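Local structure of spore germination protein GerM (Bacillus subtilis subsp. subtilis str. 168, 6GZB) at residues N186-G191 with G240-S245; V218-D223 with I234-K239. The protein is of unknown biochemical function but affects both sporulation and germination, and carries two GerMN domains in tandem. All blocks are in the same frame, centred on the assembly; numbering follows the deposited sequence.

Interaction 1 (N186-G191 with G240-S245); sequences NLETAG and GPSKVS
Glu-188 and Ser-242 meet in a small, water-bridged surface contact between two loops of this tandem GerMN protein. One loop runs from strand 163-164 to strand 198-208, the other leads out of helix 229-239. The evidence for a sparse contact is direct: the nearest CA atoms, those of Glu-188 and Ser-242, stand 8.8 Å apart, and only 67 Å² of surface is buried. The Glu-188 side chain is extended beyond CG and covers a little over half of that distance, putting OE1 at 3.4 Å from Ser-242 OG. Ser-242 turns its hydroxyl to lie beside its own backbone N (chi1 -47°), pointing it across the contact. A water molecule completes the bridge, donating to Glu-188 OE1 at 2.7 Å and hydrogen-bonded to Ser-242 OG at the same distance. The carboxylate has a second, weak tie, a long ion pair with Lys-220, which probably offsets a little of its negative charge. Next to Glu-188 in the chain, Leu-187 packs on Gln-137 and Gln-141 of helix 136-147. In 240-245 the chain leaves the helix at Gly-240, whose positive phi (89°) sets the path toward Ser-242. The turn beyond is pinned by Ser-245, whose OG also pairs with the backbone N of Leu-247, as in an ST turn; that OG donates to Ser-242 O at 2.7 Å, tilted 30° from the carbonyl plane.

Interaction 2 (V218-D223 with I234-K239); sequences VTKRID and INELAK
Lys-220 is the first residue of 218-223 to touch the helical segment 234-239, its CB directed at the helix and its CA 8.4 Å from that of Glu-236. A bend at chi3 (82°) brings its amine up to the OE1 end of the Glu-236 carboxylate. There NZ donates to Glu-236 OE1 at 3.0 Å in a salt bridge, reaching the oxygen nearly along its C-O bond, while CE lies 3.2 Å from the same OE1. Tyr-205 OH of the partner strand 198-208 is a further hydrogen-bond partner of NZ and helps to position the ammonium group. Two residues on, Ile-222 brings CD1 to 3.7 Å from Glu-236 CG, the two side chains running past one another in opposite senses; this apolar flank covers the stem of the acid. On the helix, Glu-236 bends at chi2 (-57°), and its second oxygen, OE2, receives Lys-239 NZ at 2.9 Å from the syn side, 34° out of the carboxylate plane. Each oxygen thus has its own lysine, and Lys-220 NZ and Lys-239 NZ stay 6.4 Å apart, the shared carboxylate probably offsetting their like charges. A glutamine in place of Glu-236 would probably leave Lys-239 without this salt-bridge partner and Lys-220 relying on its weak, long ion pair with Glu-188 for charge balance. Lys-220, Glu-236 and Lys-239 form a salt-bridge network, joining a beta hairpin to the helix that follows it.

From the N terminus, the chain leaves strand 163-164, passes through 186-191, and then forms the hairpin of strands 198-208 and 213-223. Interaction 2 closes a short loop from the second hairpin strand to helix 229-239. Interaction 1 closes a longer one, from 186-191 to the residues directly after that helix, so the shorter loop lies wholly within the longer. Their centres are 10 Å apart, and they touch: Glu-188 N and Thr-219 O, at 3.1 Å, make a probable backbone hydrogen bond. The hairpin strand is therefore held to the helix by interaction 2 and also meets the preceding loop, while interaction 1 ties that loop to the helix exit.

Interaction 1 (N186-G191 with G240-S245)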
loop_
_atom_site.group_PDB
_atom_site.type_symbol
_atom_site.label_atom_id
_atom_site.label_comp_id
_atom_site.label_asym_id
_atom_site.label_seq_id
_atom_site.Cartn_x
_atom_site.Cartn_y
_atom_site.Cartn_z
ATOM N N ASN A 186 5.040 -4.640 -4.779
ATOM C CA ASN A 186 4.456 -5.525 -5.784
ATOM C C ASN A 186 4.739 -5.028 -7.200
ATOM O O ASN A 186 3.812 -4.813 -7.994
ATOM C CB ASN A 186 2.939 -5.628 -5.588
ATOM C CG ASN A 186 2.558 -6.182 -4.239
ATOM O OD1 ASN A 186 1.656 -5.666 -3.568
ATOM N ND2 ASN A 186 3.233 -7.236 -3.830
ATOM N N LEU A 187 6.009 -4.814 -7.512
ATOM C CA LEU A 187 6.387 -4.188 -8.787
ATOM C C LEU A 187 5.859 -4.975 -9.976
ATOM O O LEU A 187 6.098 -6.171 -10.073
ATOM C CB LEU A 187 7.918 -4.090 -8.899
ATOM C CG LEU A 187 8.643 -3.384 -7.747
ATOM C CD1 LEU A 187 10.149 -3.422 -7.977
ATOM C CD2 LEU A 187 8.170 -1.946 -7.563
ATOM N N GLU A 188 5.206 -4.296 -10.915
ATOM C CA GLU A 188 4.830 -4.926 -12.172
ATOM C C GLU A 188 6.065 -5.134 -13.026
ATOM O O GLU A 188 6.708 -4.169 -13.426
ATOM C CB GLU A 188 3.819 -4.070 -12.941
ATOM C CG GLU A 188 2.377 -4.358 -12.578
ATOM C CD GLU A 188 1.394 -3.591 -13.438
ATOM O OE1 GLU A 188 0.172 -3.781 -13.251
ATOM O OE2 GLU A 188 1.847 -2.751 -14.247
ATOM N N THR A 189 6.396 -6.395 -13.289
ATOM C CA THR A 189 7.602 -6.737 -14.041
ATOM C C THR A 189 7.307 -7.563 -15.290
ATOM O O THR A 189 8.229 -8.053 -15.937
ATOM C CB THR A 189 8.574 -7.557 -13.179
ATOM O OG1 THR A 189 7.887 -8.697 -12.639
ATOM C CG2 THR A 189 9.140 -6.710 -12.045
ATOM N N ALA A 190 6.034 -7.748 -15.627
ATOM C CA ALA A 190 5.690 -8.506 -16.826
ATOM C C ALA A 190 6.016 -7.676 -18.058
ATOM O O ALA A 190 5.772 -6.476 -18.084
ATOM C CB ALA A 190 4.224 -8.887 -16.822
ATOM N N GLY A 191 6.567 -8.315 -19.085
ATOM C CA GLY A 191 6.778 -7.637 -20.364
ATOM C C GLY A 191 8.042 -6.791 -20.331
ATOM O O GLY A 191 8.829 -6.863 -19.381
ATOM N N GLY A 240 -7.378 -0.810 -15.371
ATOM C CA GLY A 240 -7.487 -2.018 -14.572
ATOM C C GLY A 240 -6.176 -2.762 -14.475
ATOM O O GLY A 240 -5.182 -2.369 -15.083
ATOM N N PRO A 241 -6.156 -3.843 -13.688
ATOM C CA PRO A 241 -4.921 -4.569 -13.455
ATOM C C PRO A 241 -4.562 -5.491 -14.624
ATOM O O PRO A 241 -5.344 -5.646 -15.553
ATOM C CB PRO A 241 -5.226 -5.380 -12.201
ATOM C CG PRO A 241 -6.697 -5.588 -12.238
ATOM C CD PRO A 241 -7.267 -4.353 -12.872
ATOM N N SER A 242 -3.375 -6.077 -14.563
ATOM C CA SER A 242 -2.962 -7.096 -15.518
ATOM C C SER A 242 -4.003 -8.215 -15.548
ATOM O O SER A 242 -4.675 -8.496 -14.545
ATOM C CB SER A 242 -1.607 -7.686 -15.123
ATOM O OG SER A 242 -0.657 -6.683 -14.785
ATOM N N LYS A 243 -4.117 -8.870 -16.693
ATOM C CA LYS A 243 -5.009 -10.006 -16.825
ATOM C C LYS A 243 -4.475 -11.218 -16.070
ATOM O O LYS A 243 -3.273 -11.387 -15.937
ATOM C CB LYS A 243 -5.251 -10.308 -18.305
ATOM C CG LYS A 243 -6.646 -9.888 -18.751
ATOM C CD LYS A 243 -6.657 -9.024 -19.997
ATOM C CE LYS A 243 -7.999 -8.314 -20.156
ATOM N NZ LYS A 243 -9.185 -9.225 -20.286
ATOM N N VAL A 244 -5.383 -11.962 -15.443
ATOM C CA VAL A 244 -5.033 -13.176 -14.713
ATOM C C VAL A 244 -4.012 -12.876 -13.610
ATOM O O VAL A 244 -3.041 -13.611 -13.419
ATOM C CB VAL A 244 -4.475 -14.268 -15.653
ATOM C CG1 VAL A 244 -4.790 -15.644 -15.096
ATOM C CG2 VAL A 244 -5.033 -14.124 -17.061
ATOM N N SER A 245 -4.273 -11.808 -12.863
ATOM C CA SER A 245 -3.337 -11.300 -11.858
ATOM C C SER A 245 -3.855 -11.556 -10.448
ATOM O O SER A 245 -3.190 -11.242 -9.462
ATOM C CB SER A 245 -3.151 -9.790 -12.048
ATOM O OG SER A 245 -4.399 -9.117 -11.945
HETATM O O HOH W 1 -1.168 -5.858 -12.243
#

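Interaction 2 (V218-D223 with I234-K239)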
loop_
_atom_site.group_PDB
_atom_site.type_symbol
_atom_site.label_atom_id
_atom_site.label_comp_id
_atom_site.label_asym_id
_atom_site.label_seq_id
_atom_site.Cartn_x
_atom_site.Cartn_y
_atom_site.Cartn_z
ATOM N N VAL A 218 0.001 -1.696 -6.176
ATOM C CA VAL A 218 0.885 -2.209 -7.213
ATOM C C VAL A 218 1.625 -1.029 -7.839
ATOM O O VAL A 218 1.012 -0.040 -8.246
ATOM C CB VAL A 218 0.078 -2.940 -8.306
ATOM C CG1 VAL A 218 0.958 -3.290 -9.481
ATOM C CG2 VAL A 218 -0.572 -4.195 -7.738
ATOM N N THR A 219 2.947 -1.123 -7.904
ATOM C CA THR A 219 3.747 -0.084 -8.556
ATOM C C THR A 219 3.794 -0.309 -10.067
ATOM O O THR A 219 4.326 -1.306 -10.542
ATOM C CB THR A 219 5.178 -0.061 -8.012
ATOM O OG1 THR A 219 5.147 0.125 -6.592
ATOM C CG2 THR A 219 5.965 1.070 -8.648
ATOM N N LYS A 220 3.200 0.612 -10.812
ATOM C CA LYS A 220 3.178 0.544 -12.262
ATOM C C LYS A 220 4.224 1.488 -12.850
ATOM O O LYS A 220 4.766 2.343 -12.144
ATOM C CB LYS A 220 1.793 0.941 -12.765
ATOM C CG LYS A 220 0.680 0.138 -12.114
ATOM C CD LYS A 220 -0.605 0.244 -12.904
ATOM C CE LYS A 220 -0.596 -0.720 -14.071
ATOM N NZ LYS A 220 -1.975 -1.024 -14.537
ATOM N N ARG A 221 4.510 1.317 -14.137
ATOM C CA ARG A 221 5.398 2.223 -14.853
ATOM C C ARG A 221 4.561 3.225 -15.629
ATOM O O ARG A 221 3.735 2.845 -16.441
ATOM C CB ARG A 221 6.301 1.448 -15.820
ATOM C CG ARG A 221 7.186 0.390 -15.186
ATOM C CD ARG A 221 7.963 0.901 -13.975
ATOM N NE ARG A 221 8.891 1.983 -14.291
ATOM C CZ ARG A 221 9.887 2.376 -13.498
ATOM N NH1 ARG A 221 10.093 1.775 -12.334
ATOM N NH2 ARG A 221 10.682 3.375 -13.869
ATOM N N ILE A 222 4.765 4.508 -15.362
ATOM C CA ILE A 222 4.063 5.566 -16.078
ATOM C C ILE A 222 5.032 6.273 -17.040
ATOM O O ILE A 222 6.155 6.616 -16.656
ATOM C CB ILE A 222 3.517 6.620 -15.093
ATOM C CG1 ILE A 222 2.742 5.967 -13.947
ATOM C CG2 ILE A 222 2.666 7.645 -15.824
ATOM C CD1 ILE A 222 1.539 5.159 -14.387
ATOM N N ASP A 223 4.578 6.533 -18.263
ATOM C CA ASP A 223 5.378 7.258 -19.246
ATOM C C ASP A 223 5.804 8.619 -18.716
ATOM O O ASP A 223 5.005 9.351 -18.140
ATOM C CB ASP A 223 4.607 7.440 -20.554
ATOM C CG ASP A 223 4.634 6.197 -21.424
ATOM O OD1 ASP A 223 5.606 5.417 -21.319
ATOM O OD2 ASP A 223 3.681 5.999 -22.209
ATOM N N ILE A 234 -5.488 7.940 -12.210
ATOM C CA ILE A 234 -6.873 7.723 -12.614
ATOM C C ILE A 234 -6.963 6.898 -13.895
ATOM O O ILE A 234 -7.763 5.963 -13.977
ATOM C CB ILE A 234 -7.619 9.058 -12.808
ATOM C CG1 ILE A 234 -7.713 9.813 -11.480
ATOM C CG2 ILE A 234 -9.008 8.811 -13.362
ATOM C CD1 ILE A 234 -8.253 8.972 -10.344
ATOM N N ASN A 235 -6.130 7.216 -14.882
ATOM C CA ASN A 235 -6.120 6.446 -16.132
ATOM C C ASN A 235 -5.745 4.987 -15.882
ATOM O O ASN A 235 -6.333 4.080 -16.480
ATOM C CB ASN A 235 -5.158 7.062 -17.164
ATOM C CG ASN A 235 -5.636 8.405 -17.689
ATOM O OD1 ASN A 235 -6.802 8.758 -17.543
ATOM N ND2 ASN A 235 -4.714 9.197 -18.216
ATOM N N GLU A 236 -4.791 4.748 -14.981
ATOM C CA GLU A 236 -4.399 3.367 -14.662
ATOM C C GLU A 236 -5.516 2.619 -13.932
ATOM O O GLU A 236 -5.685 1.403 -14.101
ATOM C CB GLU A 236 -3.122 3.337 -13.806
ATOM C CG GLU A 236 -1.856 3.770 -14.532
ATOM C CD GLU A 236 -1.577 2.938 -15.776
ATOM O OE1 GLU A 236 -1.874 1.734 -15.762
ATOM O OE2 GLU A 236 -1.120 3.503 -16.786
ATOM N N LEU A 237 -6.245 3.328 -13.081
ATOM C CA LEU A 237 -7.373 2.714 -12.371
ATOM C C LEU A 237 -8.462 2.294 -13.345
ATOM O O LEU A 237 -9.017 1.200 -13.231
ATOM C CB LEU A 237 -7.939 3.671 -11.332
ATOM C CG LEU A 237 -7.107 3.785 -10.046
ATOM C CD1 LEU A 237 -7.618 4.907 -9.159
ATOM C CD2 LEU A 237 -7.130 2.475 -9.283
ATOM N N ALA A 238 -8.711 3.137 -14.347
ATOM C CA ALA A 238 -9.698 2.847 -15.383
ATOM C C ALA A 238 -9.262 1.695 -16.280
ATOM O O ALA A 238 -10.096 0.905 -16.717
ATOM C CB ALA A 238 -9.951 4.088 -16.223
ATOM N N LYS A 239 -7.965 1.608 -16.575
ATOM C CA LYS A 239 -7.450 0.507 -17.400
ATOM C C LYS A 239 -7.569 -0.825 -16.686
ATOM O O LYS A 239 -7.720 -1.857 -17.322
ATOM C CB LYS A 239 -5.982 0.722 -17.760
ATOM C CG LYS A 239 -5.721 1.816 -18.774
ATOM C CD LYS A 239 -4.289 1.733 -19.268
ATOM C CE LYS A 239 -3.610 3.087 -19.239
ATOM N NZ LYS A 239 -2.147 2.956 -19.483
#